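Local structure of VIN1 (Oscarella pearsei, 6BFI) at residues 230-233 with 234-237; 471-474 with 475-479. The protein binds actin filaments and may play a role in cell-cell adhesion, as a sponge member of the vinculin/alpha-catenin family. One frame throughout, in Å; residues are numbered along the deposited sequence.

Contact 1: residues 230-233 with 234-237; sequences GRDY and VIQK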
loop_
_atom_site.group_PDB
_atom_site.type_symbol
_atom_site.label_atom_id
_atom_site.label_comp_id
_atom_site.label_asym_id
_atom_site.label_seq_id
_atom_site.Cartn_x
_atom_site.Cartn_y
_atom_site.Cartn_z
ATOM N N GLY A 230 7.807 4.311 -30.552
ATOM C CA GLY A 230 6.662 4.768 -29.780
ATOM C C GLY A 230 5.476 3.832 -29.907
ATOM O O GLY A 230 4.909 3.375 -28.903
ATOM N N ARG A 231 5.097 3.517 -31.149
ATOM C CA ARG A 231 3.983 2.604 -31.382
ATOM C C ARG A 231 4.191 1.279 -30.655
ATOM O O ARG A 231 3.328 0.837 -29.889
ATOM C CB ARG A 231 3.809 2.372 -32.883
ATOM C CG ARG A 231 2.754 1.341 -33.233
ATOM C CD ARG A 231 2.945 0.870 -34.660
ATOM N NE ARG A 231 4.275 0.297 -34.849
ATOM C CZ ARG A 231 4.855 0.123 -36.031
ATOM N NH1 ARG A 231 4.225 0.485 -37.143
ATOM N NH2 ARG A 231 6.069 -0.407 -36.101
ATOM N N ASP A 232 5.344 0.640 -30.872
ATOM C CA ASP A 232 5.598 -0.661 -30.258
ATOM C C ASP A 232 5.685 -0.561 -28.739
ATOM O O ASP A 232 5.408 -1.541 -28.038
ATOM C CB ASP A 232 6.879 -1.272 -30.826
ATOM C CG ASP A 232 6.807 -1.475 -32.329
ATOM O OD1 ASP A 232 5.685 -1.463 -32.876
ATOM O OD2 ASP A 232 7.872 -1.648 -32.962
ATOM N N TYR A 233 6.071 0.604 -28.218
ATOM C CA TYR A 233 6.030 0.818 -26.778
ATOM C C TYR A 233 4.597 0.766 -26.270
ATOM O O TYR A 233 4.316 0.132 -25.244
ATOM C CB TYR A 233 6.681 2.158 -26.427
ATOM C CG TYR A 233 6.387 2.640 -25.022
ATOM C CD1 TYR A 233 7.135 2.192 -23.942
ATOM C CD2 TYR A 233 5.366 3.551 -24.780
ATOM C CE1 TYR A 233 6.870 2.631 -22.658
ATOM C CE2 TYR A 233 5.094 3.997 -23.502
ATOM C CZ TYR A 233 5.848 3.533 -22.443
ATOM O OH TYR A 233 5.581 3.972 -21.164
ATOM N N VAL A 234 3.673 1.422 -26.978
ATOM C CA VAL A 234 2.278 1.371 -26.548
ATOM C C VAL A 234 1.720 -0.041 -26.706
ATOM O O VAL A 234 0.955 -0.524 -25.857
ATOM C CB VAL A 234 1.441 2.408 -27.316
ATOM C CG1 VAL A 234 -0.003 2.382 -26.840
ATOM C CG2 VAL A 234 2.039 3.801 -27.142
ATOM N N ILE A 235 2.105 -0.732 -27.782
ATOM C CA ILE A 235 1.666 -2.112 -27.975
ATOM C C ILE A 235 2.148 -2.988 -26.828
ATOM O O ILE A 235 1.420 -3.868 -26.351
ATOM C CB ILE A 235 2.151 -2.648 -29.334
ATOM C CG1 ILE A 235 1.624 -1.775 -30.471
ATOM C CG2 ILE A 235 1.709 -4.092 -29.528
ATOM C CD1 ILE A 235 2.141 -2.171 -31.837
ATOM N N GLN A 236 3.382 -2.769 -26.367
ATOM C CA GLN A 236 3.911 -3.586 -25.281
ATOM C C GLN A 236 3.246 -3.242 -23.954
ATOM O O GLN A 236 3.004 -4.130 -23.132
ATOM C CB GLN A 236 5.429 -3.429 -25.182
ATOM C CG GLN A 236 6.211 -4.636 -25.687
ATOM C CD GLN A 236 5.941 -5.897 -24.879
ATOM O OE1 GLN A 236 5.502 -5.832 -23.731
ATOM N NE2 GLN A 236 6.204 -7.053 -25.480
ATOM N N LYS A 237 2.947 -1.960 -23.722
ATOM C CA LYS A 237 2.231 -1.593 -22.505
ATOM C C LYS A 237 0.858 -2.259 -22.462
ATOM O O LYS A 237 0.456 -2.819 -21.431
ATOM C CB LYS A 237 2.108 -0.071 -22.402
ATOM C CG LYS A 237 1.355 0.388 -21.163
ATOM C CD LYS A 237 1.394 1.900 -20.982
ATOM C CE LYS A 237 2.757 2.383 -20.513
ATOM N NZ LYS A 237 2.759 3.846 -20.210
#
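Tyr233 and Lys237, one turn apart on helix 224-249, both send CG anti to the backbone N (chi1 165° and 179°), and from there the two side chains run alongside each other in the same direction. The lysine chain then bends at its third torsion, chi3 -74°, which turns the ammonium back to the phenol. Lys237 NZ donates to Tyr233 OH at 3.0 Å, while the carbon before it, Lys237 CE, lies 3.8 Å from Tyr233 CZ. The phenol oxygen has a second partner: Asp447 OD2 is hydrogen-bonded to it and forms a long, weak ion pair with the lysine. In the backbone, the same two residues are joined by the usual helical bond, Lys237 N to Tyr233 O at 2.9 Å. Val234 crosses the tyrosine at about a right angle, its CG2 4.1 Å from Tyr233 CD2.

Farther round the helix, Ile235 extends beside Arg231 and Asp232, and its CD1 is 3.8 Å from Arg231 CG. These two charged neighbours are joined by a salt bridge, Arg231 NE to Asp232 OD1 at 3.0 Å, with the nitrogen approaching from above the carboxylate plane. A phenylalanine in place of Tyr233 would probably leave the ammonium of Lys237 without its neutral acceptor and Asp447 without its phenol partner. Because ammonium and carboxylate approach each other only at long range, the hydroxyl between them, bonded to both, links the two opposite charges, and the nearby ammonium would be expected to polarise it.

Contact 2: residues 471-474 with 475-479; sequences YLRT and VKEKW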
loop_
_atom_site.group_PDB
_atom_site.type_symbol
_atom_site.label_atom_id
_atom_site.label_comp_id
_atom_site.label_asym_id
_atom_site.label_seq_id
_atom_site.Cartn_x
_atom_site.Cartn_y
_atom_site.Cartn_z
ATOM N N TYR A 471 1.074 13.953 -31.074
ATOM C CA TYR A 471 1.498 12.787 -30.309
ATOM C C TYR A 471 2.558 13.161 -29.280
ATOM O O TYR A 471 2.511 12.692 -28.135
ATOM C CB TYR A 471 2.015 11.692 -31.240
ATOM C CG TYR A 471 2.282 10.390 -30.519
ATOM C CD1 TYR A 471 1.234 9.608 -30.055
ATOM C CD2 TYR A 471 3.579 9.950 -30.294
ATOM C CE1 TYR A 471 1.469 8.421 -29.390
ATOM C CE2 TYR A 471 3.825 8.765 -29.632
ATOM C CZ TYR A 471 2.766 8.004 -29.178
ATOM O OH TYR A 471 3.001 6.820 -28.514
ATOM N N LEU A 472 3.519 14.007 -29.668
ATOM C CA LEU A 472 4.514 14.482 -28.712
ATOM C C LEU A 472 3.855 15.222 -27.558
ATOM O O LEU A 472 4.246 15.049 -26.396
ATOM C CB LEU A 472 5.535 15.381 -29.409
ATOM C CG LEU A 472 6.516 16.138 -28.504
ATOM C CD1 LEU A 472 7.331 15.177 -27.645
ATOM C CD2 LEU A 472 7.432 17.040 -29.318
ATOM N N ARG A 473 2.850 16.052 -27.854
ATOM C CA ARG A 473 2.147 16.749 -26.781
ATOM C C ARG A 473 1.423 15.766 -25.869
ATOM O O ARG A 473 1.421 15.929 -24.641
ATOM C CB ARG A 473 1.169 17.765 -27.368
ATOM C CG ARG A 473 0.307 18.467 -26.332
ATOM C CD ARG A 473 -0.418 19.651 -26.944
ATOM N NE ARG A 473 -0.940 19.337 -28.271
ATOM C CZ ARG A 473 -1.604 20.198 -29.037
ATOM N NH1 ARG A 473 -1.831 21.432 -28.608
ATOM N NH2 ARG A 473 -2.040 19.824 -30.232
ATOM N N THR A 474 0.815 14.728 -26.448
ATOM C CA THR A 474 0.111 13.734 -25.642
ATOM C C THR A 474 1.069 13.007 -24.703
ATOM O O THR A 474 0.788 12.848 -23.506
ATOM C CB THR A 474 -0.607 12.738 -26.551
ATOM O OG1 THR A 474 -1.565 13.429 -27.362
ATOM C CG2 THR A 474 -1.320 11.693 -25.719
ATOM N N VAL A 475 2.208 12.553 -25.232
ATOM C CA VAL A 475 3.206 11.892 -24.395
ATOM C C VAL A 475 3.702 12.844 -23.316
ATOM O O VAL A 475 3.921 12.444 -22.163
ATOM C CB VAL A 475 4.363 11.360 -25.260
ATOM C CG1 VAL A 475 5.440 10.739 -24.383
ATOM C CG2 VAL A 475 3.846 10.345 -26.264
ATOM N N LYS A 476 3.870 14.123 -23.666
ATOM C CA LYS A 476 4.273 15.117 -22.680
ATOM C C LYS A 476 3.268 15.202 -21.539
ATOM O O LYS A 476 3.653 15.282 -20.368
ATOM C CB LYS A 476 4.440 16.486 -23.344
ATOM C CG LYS A 476 4.991 17.558 -22.414
ATOM C CD LYS A 476 5.042 18.927 -23.082
ATOM C CE LYS A 476 3.651 19.514 -23.263
ATOM N NZ LYS A 476 3.695 20.949 -23.668
ATOM N N GLU A 477 1.973 15.178 -21.861
ATOM C CA GLU A 477 0.963 15.260 -20.813
ATOM C C GLU A 477 0.890 13.978 -19.990
ATOM O O GLU A 477 0.549 14.027 -18.803
ATOM C CB GLU A 477 -0.399 15.593 -21.419
ATOM C CG GLU A 477 -0.436 16.956 -22.091
ATOM C CD GLU A 477 -1.733 17.207 -22.835
ATOM O OE1 GLU A 477 -2.485 18.124 -22.439
ATOM O OE2 GLU A 477 -2.001 16.479 -23.814
ATOM N N LYS A 478 1.199 12.826 -20.591
ATOM C CA LYS A 478 1.290 11.605 -19.795
ATOM C C LYS A 478 2.447 11.679 -18.808
ATOM O O LYS A 478 2.293 11.322 -17.630
ATOM C CB LYS A 478 1.438 10.385 -20.705
ATOM C CG LYS A 478 0.192 10.071 -21.507
ATOM C CD LYS A 478 -0.987 9.824 -20.584
ATOM C CE LYS A 478 -2.302 9.930 -21.333
ATOM N NZ LYS A 478 -3.465 9.728 -20.427
ATOM N N TRP A 479 3.609 12.154 -19.268
ATOM C CA TRP A 479 4.745 12.303 -18.366
ATOM C C TRP A 479 4.435 13.301 -17.256
ATOM O O TRP A 479 4.768 13.064 -16.089
ATOM C CB TRP A 479 5.990 12.733 -19.140
ATOM C CG TRP A 479 7.237 12.754 -18.293
ATOM C CD1 TRP A 479 8.186 11.777 -18.207
ATOM C CD2 TRP A 479 7.658 13.799 -17.403
ATOM N NE1 TRP A 479 9.173 12.149 -17.323
ATOM C CE2 TRP A 479 8.871 13.386 -16.817
ATOM C CE3 TRP A 479 7.128 15.043 -17.048
ATOM C CZ2 TRP A 479 9.562 14.172 -15.898
ATOM C CZ3 TRP A 479 7.814 15.819 -16.134
ATOM C CH2 TRP A 479 9.017 15.382 -15.569
#
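One turn of helix 466-493 supplies a compact example of packing between residues four apart, in which Val475 lays a methyl group over the ring of Tyr471. Val475 CG2 sits 4.0 Å from the ring centroid and 22° off the ring normal, a CH-pi contact displaced toward the rim, where Tyr471 CE2 is the nearest ring atom at 3.7 Å. The valine can present this branch because CG2 is anti to its own carbonyl carbon; the same methyl also rests 3.3 Å from Tyr471 O. That oxygen accepts the nearly straight bond from Val475 N, at 2.9 Å and 172°, so backbone and side chain join the same two residues.

On another side of the helix, Arg473 and Glu477 run side by side without forming a salt bridge: Arg473 NE and Glu477 OE2 are 5.4 Å apart. The carboxylate approaches the aliphatic part of the arginine instead, with Glu477 OE2 4.0 Å from Arg473 CG. Lys478, whose chain bends early, brings CG to 3.5 Å from Thr474 O. The hydroxyl of Thr474 is bonded back to the carbonyl of Asp470.

Around this turn, Tyr471 packs on Ser207, Ser208 and Val211 of helix 185-215, Leu472 and Val475 meet helix 452-460, and Lys476 reaches helix 381-390 in a salt bridge with Glu387.

Overall arrangement
Contact 1, on helix 224-249, precedes contact 2, on helix 466-493, along the chain, yet their centres lie only about 14 Å apart, and both are about 28 Å from the centre of the chain. They meet directly where Val234 CG2 packs 3.5 Å from Tyr471 OH. Helix 185-215 touches both, taking Val234, Ile235 and Lys237 from the first and Tyr471 and Thr474 from the second. Turns more than two hundred residues apart in sequence thus share one interface in this all-helical vinculin-family protein, each held internally by contacts between residues four apart while its buried side chains pack against neighbouring helices.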